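Local coordinates for pyruvate kinase (PDB 6QXL), which probably catalyses the last step of glycolysis, transferring phosphate from phosphoenolpyruvate to ADP to give pyruvate and ATP, and binds glucose-6-phosphate, at residues V449-G461 and T470-L482. Sequence-based numbering, arbitrary orientation.
Sequences VVTKGDWVILTKG and TNTMKVLHVGDLL. With G6P (6-O-phosphono-alpha-D-glucopyranose), chain M.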
loop_
_atom_site.group_PDB
_atom_site.type_symbol
_atom_site.label_atom_id
_atom_site.label_comp_id
_atom_site.label_asym_id
_atom_site.label_seq_id
_atom_site.Cartn_x
_atom_site.Cartn_y
_atom_site.Cartn_z
ATOM N N VAL A 449 -8.834 27.104 24.048
ATOM C CA VAL A 449 -8.550 26.067 23.042
ATOM C C VAL A 449 -7.170 26.268 22.418
ATOM O O VAL A 449 -6.497 25.298 22.088
ATOM C CB VAL A 449 -9.612 26.056 21.936
ATOM C CG1 VAL A 449 -9.229 25.081 20.818
ATOM C CG2 VAL A 449 -10.956 25.702 22.548
ATOM N N VAL A 450 -6.762 27.520 22.247
ATOM C CA VAL A 450 -5.462 27.828 21.694
ATOM C C VAL A 450 -4.776 28.873 22.569
ATOM O O VAL A 450 -5.445 29.677 23.217
ATOM C CB VAL A 450 -5.585 28.290 20.235
ATOM C CG1 VAL A 450 -6.261 27.229 19.346
ATOM C CG2 VAL A 450 -6.195 29.710 20.060
ATOM N N THR A 451 -3.454 28.870 22.539
ATOM C CA THR A 451 -2.668 29.873 23.247
ATOM C C THR A 451 -1.647 30.494 22.301
ATOM O O THR A 451 -1.499 30.076 21.147
ATOM C CB THR A 451 -1.942 29.238 24.464
ATOM O OG1 THR A 451 -0.968 30.136 25.009
ATOM C CG2 THR A 451 -1.221 27.974 24.106
ATOM N N LYS A 452 -0.955 31.518 22.785
ATOM C CA LYS A 452 0.061 32.189 21.986
ATOM C C LYS A 452 1.137 31.158 21.599
ATOM O O LYS A 452 1.590 30.388 22.470
ATOM C CB LYS A 452 0.681 33.337 22.777
ATOM C CG LYS A 452 1.462 34.322 21.938
ATOM C CD LYS A 452 2.254 35.317 22.725
ATOM C CE LYS A 452 2.919 36.293 21.747
ATOM N NZ LYS A 452 3.742 37.356 22.384
ATOM N N GLY A 453 1.493 31.116 20.323
ATOM C CA GLY A 453 2.467 30.146 19.823
ATOM C C GLY A 453 1.861 29.016 18.998
ATOM O O GLY A 453 2.530 28.472 18.116
ATOM N N ASP A 454 0.606 28.678 19.273
ATOM C CA ASP A 454 -0.114 27.731 18.454
ATOM C C ASP A 454 -0.443 28.328 17.084
ATOM O O ASP A 454 -0.474 29.540 16.914
ATOM C CB ASP A 454 -1.423 27.298 19.140
ATOM C CG ASP A 454 -1.201 26.526 20.434
ATOM O OD1 ASP A 454 -0.147 25.865 20.601
ATOM O OD2 ASP A 454 -2.107 26.579 21.304
ATOM N N TRP A 455 -0.664 27.447 16.118
ATOM C CA TRP A 455 -1.103 27.826 14.782
ATOM C C TRP A 455 -2.537 27.402 14.553
ATOM O O TRP A 455 -3.063 26.554 15.245
ATOM C CB TRP A 455 -0.219 27.154 13.731
ATOM C CG TRP A 455 1.166 27.621 13.704
ATOM C CD1 TRP A 455 2.187 27.225 14.522
ATOM C CD2 TRP A 455 1.706 28.553 12.794
ATOM N NE1 TRP A 455 3.354 27.877 14.178
ATOM C CE2 TRP A 455 3.085 28.704 13.118
ATOM C CE3 TRP A 455 1.169 29.299 11.739
ATOM C CZ2 TRP A 455 3.919 29.565 12.427
ATOM C CZ3 TRP A 455 2.003 30.167 11.049
ATOM C CH2 TRP A 455 3.373 30.279 11.390
ATOM N N VAL A 456 -3.148 27.964 13.531
ATOM C CA VAL A 456 -4.561 27.759 13.268
ATOM C C VAL A 456 -4.805 27.871 11.772
ATOM O O VAL A 456 -4.082 28.563 11.082
ATOM C CB VAL A 456 -5.382 28.802 14.100
ATOM C CG1 VAL A 456 -6.462 29.570 13.344
ATOM C CG2 VAL A 456 -5.980 28.081 15.261
ATOM N N ILE A 457 -5.857 27.229 11.308
ATOM C CA ILE A 457 -6.267 27.358 9.911
ATOM C C ILE A 457 -7.562 28.146 9.880
ATOM O O ILE A 457 -8.469 27.869 10.661
ATOM C CB ILE A 457 -6.494 25.994 9.230
ATOM C CG1 ILE A 457 -5.154 25.297 9.031
ATOM C CG2 ILE A 457 -7.215 26.154 7.898
ATOM C CD1 ILE A 457 -5.254 23.932 8.394
ATOM N N LEU A 458 -7.651 29.120 8.985
ATOM C CA LEU A 458 -8.886 29.833 8.775
ATOM C C LEU A 458 -9.304 29.638 7.345
ATOM O O LEU A 458 -8.489 29.776 6.439
ATOM C CB LEU A 458 -8.701 31.318 9.092
ATOM C CG LEU A 458 -10.004 32.127 9.181
ATOM C CD1 LEU A 458 -9.832 33.267 10.151
ATOM C CD2 LEU A 458 -10.470 32.671 7.839
ATOM N N THR A 459 -10.576 29.329 7.136
ATOM C CA THR A 459 -11.129 29.240 5.787
ATOM C C THR A 459 -12.289 30.185 5.645
ATOM O O THR A 459 -13.045 30.404 6.596
ATOM C CB THR A 459 -11.620 27.801 5.430
ATOM O OG1 THR A 459 -12.756 27.439 6.229
ATOM C CG2 THR A 459 -10.488 26.775 5.645
ATOM N N LYS A 460 -12.438 30.736 4.452
ATOM C CA LYS A 460 -13.511 31.669 4.163
ATOM C C LYS A 460 -13.625 31.848 2.667
ATOM O O LYS A 460 -12.869 31.243 1.897
ATOM C CB LYS A 460 -13.240 33.008 4.834
ATOM C CG LYS A 460 -12.059 33.750 4.268
ATOM C CD LYS A 460 -11.893 35.140 4.885
ATOM C CE LYS A 460 -10.835 35.857 4.036
ATOM N NZ LYS A 460 -10.356 37.116 4.636
ATOM N N GLY A 461 -14.562 32.695 2.272
ATOM C CA GLY A 461 -14.700 33.124 0.883
ATOM C C GLY A 461 -14.459 34.619 0.780
ATOM O O GLY A 461 -13.917 35.245 1.713
ATOM N N THR A 470 -16.728 29.310 -0.312
ATOM C CA THR A 470 -15.451 29.149 0.370
ATOM C C THR A 470 -14.364 28.926 -0.678
ATOM O O THR A 470 -14.514 28.051 -1.535
ATOM C CB THR A 470 -15.431 27.973 1.369
ATOM O OG1 THR A 470 -16.325 28.224 2.440
ATOM C CG2 THR A 470 -14.059 27.788 1.986
ATOM N N ASN A 471 -13.312 29.742 -0.632
ATOM C CA ASN A 471 -12.233 29.626 -1.604
ATOM C C ASN A 471 -10.851 29.989 -1.077
ATOM O O ASN A 471 -9.941 30.165 -1.867
ATOM C CB ASN A 471 -12.570 30.473 -2.824
ATOM C CG ASN A 471 -12.486 31.977 -2.547
ATOM O OD1 ASN A 471 -12.192 32.441 -1.418
ATOM N ND2 ASN A 471 -12.695 32.749 -3.605
ATOM N N THR A 472 -10.667 30.094 0.235
ATOM C CA THR A 472 -9.422 30.598 0.769
ATOM C C THR A 472 -9.035 29.800 1.996
ATOM O O THR A 472 -9.889 29.458 2.804
ATOM C CB THR A 472 -9.570 32.097 1.161
ATOM O OG1 THR A 472 -10.032 32.850 0.026
ATOM C CG2 THR A 472 -8.256 32.698 1.705
ATOM N N MET A 473 -7.748 29.547 2.167
ATOM C CA MET A 473 -7.238 28.859 3.333
ATOM C C MET A 473 -6.052 29.641 3.807
ATOM O O MET A 473 -5.150 29.894 3.024
ATOM C CB MET A 473 -6.790 27.430 2.965
ATOM C CG MET A 473 -6.283 26.598 4.142
ATOM S SD MET A 473 -5.555 25.016 3.680
ATOM C CE MET A 473 -3.833 25.507 3.588
ATOM N N LYS A 474 -6.041 30.019 5.080
ATOM C CA LYS A 474 -4.925 30.760 5.664
ATOM C C LYS A 474 -4.406 29.987 6.837
ATOM O O LYS A 474 -5.164 29.356 7.556
ATOM C CB LYS A 474 -5.360 32.152 6.164
ATOM C CG LYS A 474 -5.641 33.196 5.082
ATOM C CD LYS A 474 -6.269 34.469 5.638
ATOM C CE LYS A 474 -5.842 35.774 4.921
ATOM N NZ LYS A 474 -4.698 36.382 5.663
ATOM N N VAL A 475 -3.113 30.060 7.064
ATOM C CA VAL A 475 -2.484 29.444 8.221
ATOM C C VAL A 475 -1.894 30.585 9.058
ATOM O O VAL A 475 -0.999 31.292 8.606
ATOM C CB VAL A 475 -1.400 28.438 7.775
ATOM C CG1 VAL A 475 -0.636 27.862 8.959
ATOM C CG2 VAL A 475 -2.033 27.329 6.969
ATOM N N LEU A 476 -2.410 30.749 10.269
ATOM C CA LEU A 476 -2.136 31.914 11.101
ATOM C C LEU A 476 -1.481 31.513 12.400
ATOM O O LEU A 476 -1.793 30.477 12.959
ATOM C CB LEU A 476 -3.423 32.669 11.392
ATOM C CG LEU A 476 -4.290 32.979 10.171
ATOM C CD1 LEU A 476 -5.629 33.602 10.612
ATOM C CD2 LEU A 476 -3.560 33.867 9.188
ATOM N N HIS A 477 -0.560 32.343 12.865
ATOM C CA HIS A 477 0.199 32.097 14.087
ATOM C C HIS A 477 -0.437 32.935 15.200
ATOM O O HIS A 477 -0.503 34.156 15.098
ATOM C CB HIS A 477 1.671 32.472 13.892
ATOM C CG HIS A 477 2.598 31.914 14.923
ATOM N ND1 HIS A 477 3.921 32.290 15.013
ATOM C CD2 HIS A 477 2.406 31.002 15.897
ATOM C CE1 HIS A 477 4.510 31.627 15.995
ATOM N NE2 HIS A 477 3.608 30.846 16.558
ATOM N N VAL A 478 -0.926 32.275 16.238
ATOM C CA VAL A 478 -1.609 32.954 17.324
ATOM C C VAL A 478 -0.569 33.728 18.137
ATOM O O VAL A 478 0.345 33.138 18.719
ATOM C CB VAL A 478 -2.369 31.944 18.205
ATOM C CG1 VAL A 478 -2.916 32.620 19.456
ATOM C CG2 VAL A 478 -3.500 31.310 17.410
ATOM N N GLY A 479 -0.720 35.048 18.141
ATOM C CA GLY A 479 0.295 35.965 18.660
ATOM C C GLY A 479 0.708 37.020 17.649
ATOM O O GLY A 479 1.042 38.122 18.031
ATOM N N ASP A 480 0.699 36.689 16.367
ATOM C CA ASP A 480 1.082 37.648 15.339
ATOM C C ASP A 480 -0.022 38.670 15.094
ATOM O O ASP A 480 -1.142 38.520 15.564
ATOM C CB ASP A 480 1.432 36.933 14.013
ATOM C CG ASP A 480 2.728 36.115 14.100
ATOM O OD1 ASP A 480 3.344 36.002 15.208
ATOM O OD2 ASP A 480 3.113 35.557 13.045
ATOM N N LEU A 481 0.330 39.712 14.353
ATOM C CA LEU A 481 -0.635 40.693 13.901
ATOM C C LEU A 481 -1.366 40.117 12.696
ATOM O O LEU A 481 -0.768 39.925 11.640
ATOM C CB LEU A 481 0.069 42.016 13.559
ATOM C CG LEU A 481 -0.853 43.169 13.162
ATOM C CD1 LEU A 481 -1.813 43.512 14.309
ATOM C CD2 LEU A 481 -0.032 44.374 12.693
ATOM N N LEU A 482 -2.643 39.842 12.844
ATOM C CA LEU A 482 -3.400 39.168 11.779
ATOM C C LEU A 482 -4.166 40.204 10.996
ATOM O O LEU A 482 -4.890 40.997 11.550
ATOM C CB LEU A 482 -4.344 38.107 12.367
ATOM C CG LEU A 482 -3.800 37.267 13.540
ATOM C CD1 LEU A 482 -4.892 36.360 14.022
ATOM C CD2 LEU A 482 -2.601 36.450 13.030
HETATM C C1 G6P M . -17.854 32.085 4.486
HETATM C C2 G6P M . -18.501 33.395 4.084
HETATM C C3 G6P M . -18.607 33.280 2.569
HETATM C C4 G6P M . -18.822 31.873 2.045
HETATM C C5 G6P M . -19.598 31.165 3.145
HETATM C C6 G6P M . -20.097 29.819 2.654
HETATM O O1 G6P M . -17.398 32.352 5.804
HETATM O O2 G6P M . -19.757 33.648 4.767
HETATM O O3 G6P M . -17.311 33.660 2.184
HETATM O O4 G6P M . -19.446 31.878 0.734
HETATM O O5 G6P M . -18.797 31.023 4.316
HETATM O O6 G6P M . -20.222 28.830 3.660
HETATM P P G6P M . -20.902 27.373 3.307
HETATM O O1P G6P M . -22.376 27.486 3.612
HETATM O O2P G6P M . -20.000 26.753 4.351
HETATM O O3P G6P M . -20.862 26.959 1.814
HETATM O O HOH W 1 -15.168 28.382 5.068
#
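W455 and H477 face each other in a non-hydrogen-bonded pair of the antiparallel hairpin of strands 455-461 and 470-477, at the edge of the C-terminal domain's sheet within this chain. Their rings form an offset stack, the imidazole over the indole five-membered ring with planes 1° apart and centroids 4.2 Å apart. The backbone of H477 puts CB over the indole six-membered ring, 3.6 Å from its centroid (CH-pi), while the turn about CA-CB (chi1 -164°) lays the imidazole along the indole. NE2 donates to G453 O, near the ring plane at its edge, in a weak, bent bond of 3.0 Å. V475 CG1 reaches W455 CE3 at 3.6 Å, and I457 CG2 meets M473 CG, which also packs on helix 359-373. On the other face, L476 CD1 touches L458 CB. Beyond the strand, V478 wedges CG1 against T451 O, while G453 N donates nearly straight to V478 O (2.8 Å). At the opposite end N471 and T472 both face K460, a classic beta bulge, and a water joins T459 OG1 to T470 OG1, which also bonds T389. T472-K474 extend the sheet antiparallel into a neighbouring subunit, whose D462 salt-bridges K474 NZ. Stacked rings and V478 thus fasten the turn end, backbone bonds the glucose-6-phosphate end.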